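Local atomic coordinates of PGRP-Hd - Peptidoglycan recognition protein homologue (Alvinella pompejana, PDB entry 3EP1), a protein that probably recognises bacterial peptidoglycan in innate immunity through a domain of the N-acetylmuramoyl-L-alanine amidase family. Residues Asp27-Trp32 with Glu143-Gly148; Ala65-Asp70 with Asn75-Tyr80. One frame throughout, in Å; residues are numbered along the deposited sequence.

Interaction 1 of 2, residues Asp27-Trp32 with Glu143-Gly148; sequences DEIFLW and EELSSG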
# COMPACT_ATOMS: atom_id res chain seq x y z
N ASP A 27 12.98 -7.56 -5.91
CA ASP A 27 12.92 -8.71 -5.04
C ASP A 27 13.71 -8.49 -3.75
O ASP A 27 13.74 -9.36 -2.89
CB ASP A 27 13.39 -9.96 -5.78
CG ASP A 27 14.80 -9.84 -6.34
OD1 ASP A 27 15.13 -8.80 -6.95
OD2 ASP A 27 15.57 -10.80 -6.18
N GLU A 28 14.32 -7.32 -3.62
CA GLU A 28 15.06 -7.02 -2.39
C GLU A 28 15.08 -5.54 -1.99
O GLU A 28 15.12 -4.65 -2.84
CB GLU A 28 16.48 -7.59 -2.46
CG GLU A 28 17.32 -7.15 -3.65
CD GLU A 28 18.50 -8.08 -3.88
OE1 GLU A 28 19.30 -7.83 -4.81
OE2 GLU A 28 18.62 -9.06 -3.13
N ILE A 29 15.03 -5.29 -0.69
CA ILE A 29 15.05 -3.94 -0.15
C ILE A 29 16.35 -3.68 0.59
O ILE A 29 16.68 -4.38 1.55
CB ILE A 29 13.88 -3.71 0.84
CG1 ILE A 29 12.53 -3.79 0.12
CG2 ILE A 29 14.02 -2.35 1.50
CD1 ILE A 29 12.13 -5.17 -0.34
N PHE A 30 17.10 -2.67 0.15
CA PHE A 30 18.36 -2.33 0.80
C PHE A 30 18.18 -1.18 1.78
O PHE A 30 17.74 -0.10 1.39
CB PHE A 30 19.42 -1.98 -0.25
CG PHE A 30 19.87 -3.15 -1.06
CD1 PHE A 30 20.53 -4.22 -0.46
CD2 PHE A 30 19.59 -3.22 -2.42
CE1 PHE A 30 20.91 -5.34 -1.20
CE2 PHE A 30 19.97 -4.33 -3.18
CZ PHE A 30 20.63 -5.40 -2.56
N LEU A 31 18.55 -1.41 3.04
CA LEU A 31 18.42 -0.40 4.08
C LEU A 31 19.70 0.36 4.37
O LEU A 31 20.74 -0.23 4.66
CB LEU A 31 17.92 -1.04 5.39
CG LEU A 31 16.41 -1.12 5.63
CD1 LEU A 31 16.15 -1.71 7.01
CD2 LEU A 31 15.79 0.27 5.55
N TRP A 32 19.62 1.69 4.29
CA TRP A 32 20.76 2.56 4.54
C TRP A 32 20.34 3.66 5.49
O TRP A 32 19.24 4.18 5.38
CB TRP A 32 21.24 3.23 3.26
CG TRP A 32 21.88 2.33 2.29
CD1 TRP A 32 21.26 1.51 1.40
CD2 TRP A 32 23.28 2.17 2.08
NE1 TRP A 32 22.19 0.84 0.64
CE2 TRP A 32 23.44 1.23 1.04
CE3 TRP A 32 24.43 2.74 2.67
CZ2 TRP A 32 24.70 0.84 0.57
CZ3 TRP A 32 25.68 2.35 2.20
CH2 TRP A 32 25.80 1.41 1.16
N GLU A 143 2.18 -4.99 -6.10
CA GLU A 143 3.05 -5.72 -7.01
C GLU A 143 4.32 -4.96 -7.42
O GLU A 143 4.80 -5.12 -8.54
CB GLU A 143 2.24 -6.12 -8.26
CG GLU A 143 2.49 -7.53 -8.78
CD GLU A 143 1.27 -8.11 -9.49
OE1 GLU A 143 0.70 -7.42 -10.37
OE2 GLU A 143 0.88 -9.25 -9.17
N GLU A 144 4.85 -4.13 -6.53
CA GLU A 144 6.08 -3.39 -6.83
C GLU A 144 7.27 -4.16 -6.26
O GLU A 144 8.40 -4.06 -6.74
CB GLU A 144 6.03 -1.98 -6.23
CG GLU A 144 4.97 -1.07 -6.83
CD GLU A 144 5.29 -0.63 -8.26
OE1 GLU A 144 4.53 0.19 -8.81
OE2 GLU A 144 6.30 -1.09 -8.83
N LEU A 145 6.99 -4.93 -5.21
CA LEU A 145 7.98 -5.77 -4.55
C LEU A 145 7.45 -7.20 -4.61
O LEU A 145 6.26 -7.42 -4.46
CB LEU A 145 8.11 -5.38 -3.07
CG LEU A 145 8.63 -4.01 -2.64
CD1 LEU A 145 8.51 -3.89 -1.14
CD2 LEU A 145 10.08 -3.85 -3.09
N SER A 146 8.34 -8.17 -4.81
CA SER A 146 7.94 -9.57 -4.88
C SER A 146 7.42 -10.03 -3.51
O SER A 146 7.69 -9.38 -2.50
CB SER A 146 9.12 -10.45 -5.31
OG SER A 146 10.18 -10.35 -4.38
N SER A 147 6.68 -11.14 -3.49
CA SER A 147 6.09 -11.65 -2.25
C SER A 147 7.06 -12.15 -1.19
O SER A 147 6.68 -12.31 -0.03
CB SER A 147 5.05 -12.75 -2.56
OG SER A 147 5.59 -13.84 -3.31
N GLY A 148 8.32 -12.38 -1.56
CA GLY A 148 9.28 -12.85 -0.58
C GLY A 148 10.47 -11.93 -0.40
O GLY A 148 11.41 -12.27 0.30

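Interaction 2 of 2, residues Ala65-Asp70 with Asn75-Tyr80; sequences ALQDAD and NDDIKY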
# COMPACT_ATOMS: atom_id res chain seq x y z
N ALA A 65 18.03 18.56 0.99
CA ALA A 65 19.48 18.67 1.15
C ALA A 65 20.20 17.43 0.63
O ALA A 65 21.28 17.53 0.06
CB ALA A 65 19.82 18.88 2.62
N LEU A 66 19.61 16.26 0.84
CA LEU A 66 20.23 15.03 0.38
C LEU A 66 20.24 15.02 -1.13
O LEU A 66 21.25 14.70 -1.76
CB LEU A 66 19.45 13.81 0.91
CG LEU A 66 19.64 13.49 2.40
CD1 LEU A 66 18.59 12.47 2.86
CD2 LEU A 66 21.05 12.96 2.62
N GLN A 67 19.11 15.39 -1.74
CA GLN A 67 19.06 15.41 -3.18
C GLN A 67 20.20 16.28 -3.70
O GLN A 67 20.99 15.84 -4.52
CB GLN A 67 17.72 15.96 -3.69
CG GLN A 67 17.61 15.93 -5.20
CD GLN A 67 16.35 16.57 -5.72
OE1 GLN A 67 16.00 17.68 -5.34
NE2 GLN A 67 15.65 15.87 -6.61
N ASP A 68 20.29 17.51 -3.19
CA ASP A 68 21.34 18.42 -3.62
C ASP A 68 22.73 17.77 -3.55
O ASP A 68 23.54 17.91 -4.48
CB ASP A 68 21.34 19.67 -2.73
CG ASP A 68 20.16 20.57 -3.00
OD1 ASP A 68 19.95 21.50 -2.20
OD2 ASP A 68 19.45 20.35 -4.00
N ALA A 69 22.98 17.08 -2.45
CA ALA A 69 24.25 16.40 -2.23
C ALA A 69 24.46 15.31 -3.27
O ALA A 69 25.57 15.10 -3.76
CB ALA A 69 24.30 15.81 -0.83
N ASP A 70 23.39 14.61 -3.61
CA ASP A 70 23.50 13.53 -4.58
C ASP A 70 23.76 14.07 -5.98
O ASP A 70 24.55 13.48 -6.72
CB ASP A 70 22.23 12.67 -4.53
CG ASP A 70 22.08 11.94 -3.20
OD1 ASP A 70 21.10 11.20 -3.01
OD2 ASP A 70 22.95 12.12 -2.32
N ASN A 75 25.07 11.91 -9.30
CA ASN A 75 23.93 11.01 -9.43
C ASN A 75 22.80 11.65 -10.24
O ASN A 75 22.71 12.88 -10.33
CB ASN A 75 23.41 10.61 -8.04
CG ASN A 75 24.41 9.77 -7.26
OD1 ASN A 75 24.84 8.72 -7.72
ND2 ASN A 75 24.77 10.23 -6.07
N ASP A 76 21.95 10.81 -10.83
CA ASP A 76 20.83 11.27 -11.63
C ASP A 76 19.70 11.88 -10.80
O ASP A 76 18.78 12.48 -11.35
CB ASP A 76 20.22 10.12 -12.44
CG ASP A 76 21.17 9.56 -13.48
OD1 ASP A 76 22.04 10.32 -13.96
OD2 ASP A 76 21.03 8.37 -13.83
N ASP A 77 19.77 11.72 -9.48
CA ASP A 77 18.73 12.20 -8.58
C ASP A 77 19.08 11.72 -7.17
O ASP A 77 20.10 11.07 -6.99
CB ASP A 77 17.37 11.63 -9.03
CG ASP A 77 16.19 12.15 -8.22
OD1 ASP A 77 16.30 13.21 -7.59
OD2 ASP A 77 15.14 11.48 -8.25
N ILE A 78 18.24 12.04 -6.19
CA ILE A 78 18.48 11.58 -4.83
C ILE A 78 18.66 10.06 -4.97
O ILE A 78 17.97 9.43 -5.78
CB ILE A 78 17.27 11.97 -3.91
CG1 ILE A 78 17.63 11.76 -2.44
CG2 ILE A 78 16.02 11.19 -4.31
CD1 ILE A 78 16.60 12.33 -1.49
N LYS A 79 19.61 9.49 -4.23
CA LYS A 79 19.95 8.06 -4.30
C LYS A 79 18.90 6.99 -3.99
O LYS A 79 18.93 5.90 -4.56
CB LYS A 79 21.15 7.76 -3.39
CG LYS A 79 22.41 8.50 -3.73
CD LYS A 79 23.49 8.16 -2.72
CE LYS A 79 24.73 9.00 -2.93
NZ LYS A 79 25.69 8.84 -1.81
N TYR A 80 17.98 7.30 -3.09
CA TYR A 80 17.00 6.31 -2.69
C TYR A 80 15.61 6.40 -3.32
O TYR A 80 15.20 7.44 -3.81
CB TYR A 80 16.88 6.34 -1.17
CG TYR A 80 18.23 6.38 -0.49
CD1 TYR A 80 18.81 7.59 -0.12
CD2 TYR A 80 18.94 5.21 -0.23
CE1 TYR A 80 20.07 7.64 0.50
CE2 TYR A 80 20.19 5.24 0.39
CZ TYR A 80 20.75 6.46 0.75
OH TYR A 80 21.97 6.50 1.38

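Interaction 1 of 2, residues Asp27-Trp32 with Glu143-Gly148
At the start of strand 26-33 in the mixed sheet of this amidase-like domain, Asp27 and Ile29 meet Ser146 and Leu145 of the short strand 145-146, the piece of chain that links helix 126-141 to strand 149-152. The two backbones come closest at Asp27 and Ser146, whose CA atoms are 5.1 Å apart, and no hydrogen bond joins the segments. The contact consists of two small touches. In the first, Ile29 CD1 reaches Leu145 CD2 at 3.7 Å and Leu145 CD1 at 3.9 Å, so that a single methyl is set against both prongs of the leucine fork. The two side chains cross at about a right angle. Ile29 carries CG1 beside its backbone N (chi1 -65°), and a bend at chi2 (70°) takes CD1 on to the leucine. Leu145 also touches Ile111 and the helix residues Ile136 and Gln140, while Ile29 rests on Ala149 and Leu151; the pair therefore belongs to the apolar layer between sheet and helix. The second touch lies nearer the surface. Ser146 OG approaches the backbone side of Asp27, 3.3 Å from its CA and 3.5 Å from its CB, while the carboxylate carbon CG lies farther from the serine OG than CB does. This touch is van der Waals in kind; Asp27 is also hydrogen-bonded through its backbone to Arg150 and His109. Glu143, with a positive phi of 63°, is the C-prime residue of the Schellman motif that ends the helix. The chain then runs through 145-146 and turns a corner at Ser147 and Gly148, completing a beta-alpha-beta crossover from strand 110-115 through helix 126-141 to strand 149-152, with strand 26-33 between the two parallel strands, as in other alpha/beta folds.

Interaction 2 of 2, residues Ala65-Asp70 with Asn75-Tyr80
Asp70 holds its CG beside the backbone N (chi1 -65°), which carries the carboxylate off the helix to the backbone of Lys79, while Asp77, with CG anti to its own backbone N (chi1 -176°), extends OD1 back to Gln67. Lys79 N donates to Asp70 OD1 over 2.6 Å, arriving on the anti side and 23° out of the carboxylate plane. The extended lysine chain passes obliquely across the carboxylate, CG 3.1 Å from Asp70 OD1, but NZ stays beyond salt-bridge range. The contact ties helix 59-72 to the irregular loop that carries the chain into strand 82-84 of the amidase-like fold; Asp70 O accepts Asn75 N at 3.1 Å, with a weaker bond from Asn75 ND2. Gln67 NE2 gives Asp77 OD1 a nearly straight bond of 2.9 Å, in the plane of its own amide, and also serves Ile14 O; Asp77 OD2 is salt-bridged to Arg8. With an alanine at Asp70, Lys79 N would probably lose its acceptor and the lysine chain the carboxylate it crosses, leaving the loop tied to this residue through its carbonyl O. Ile78 CD1 packs on Leu66 CB at 4.0 Å, with Leu83 and Val63 around the isoleucine.

Although their centres lie about 21 Å apart, interactions 1 and 2 share a border: Trp32 CB, at the far end of the strand that opens interaction 1, packs on Tyr80 CE2 of interaction 2 at 3.7 Å. The chain runs from strand 26-33 through helix 59-72 and the loop of interaction 2, and returns to interaction 1 only after helix 126-141. The two contacts differ in kind, apolar at one end of the strand and largely polar in the loop that follows the helix. The Trp32-Tyr80 pair probably lies at the floor of the equivalent of the peptidoglycan-binding groove; Trp32 appears to take the position of a zinc-binding histidine of amidase-type relatives, and Tyr80 that of their active-site tyrosine.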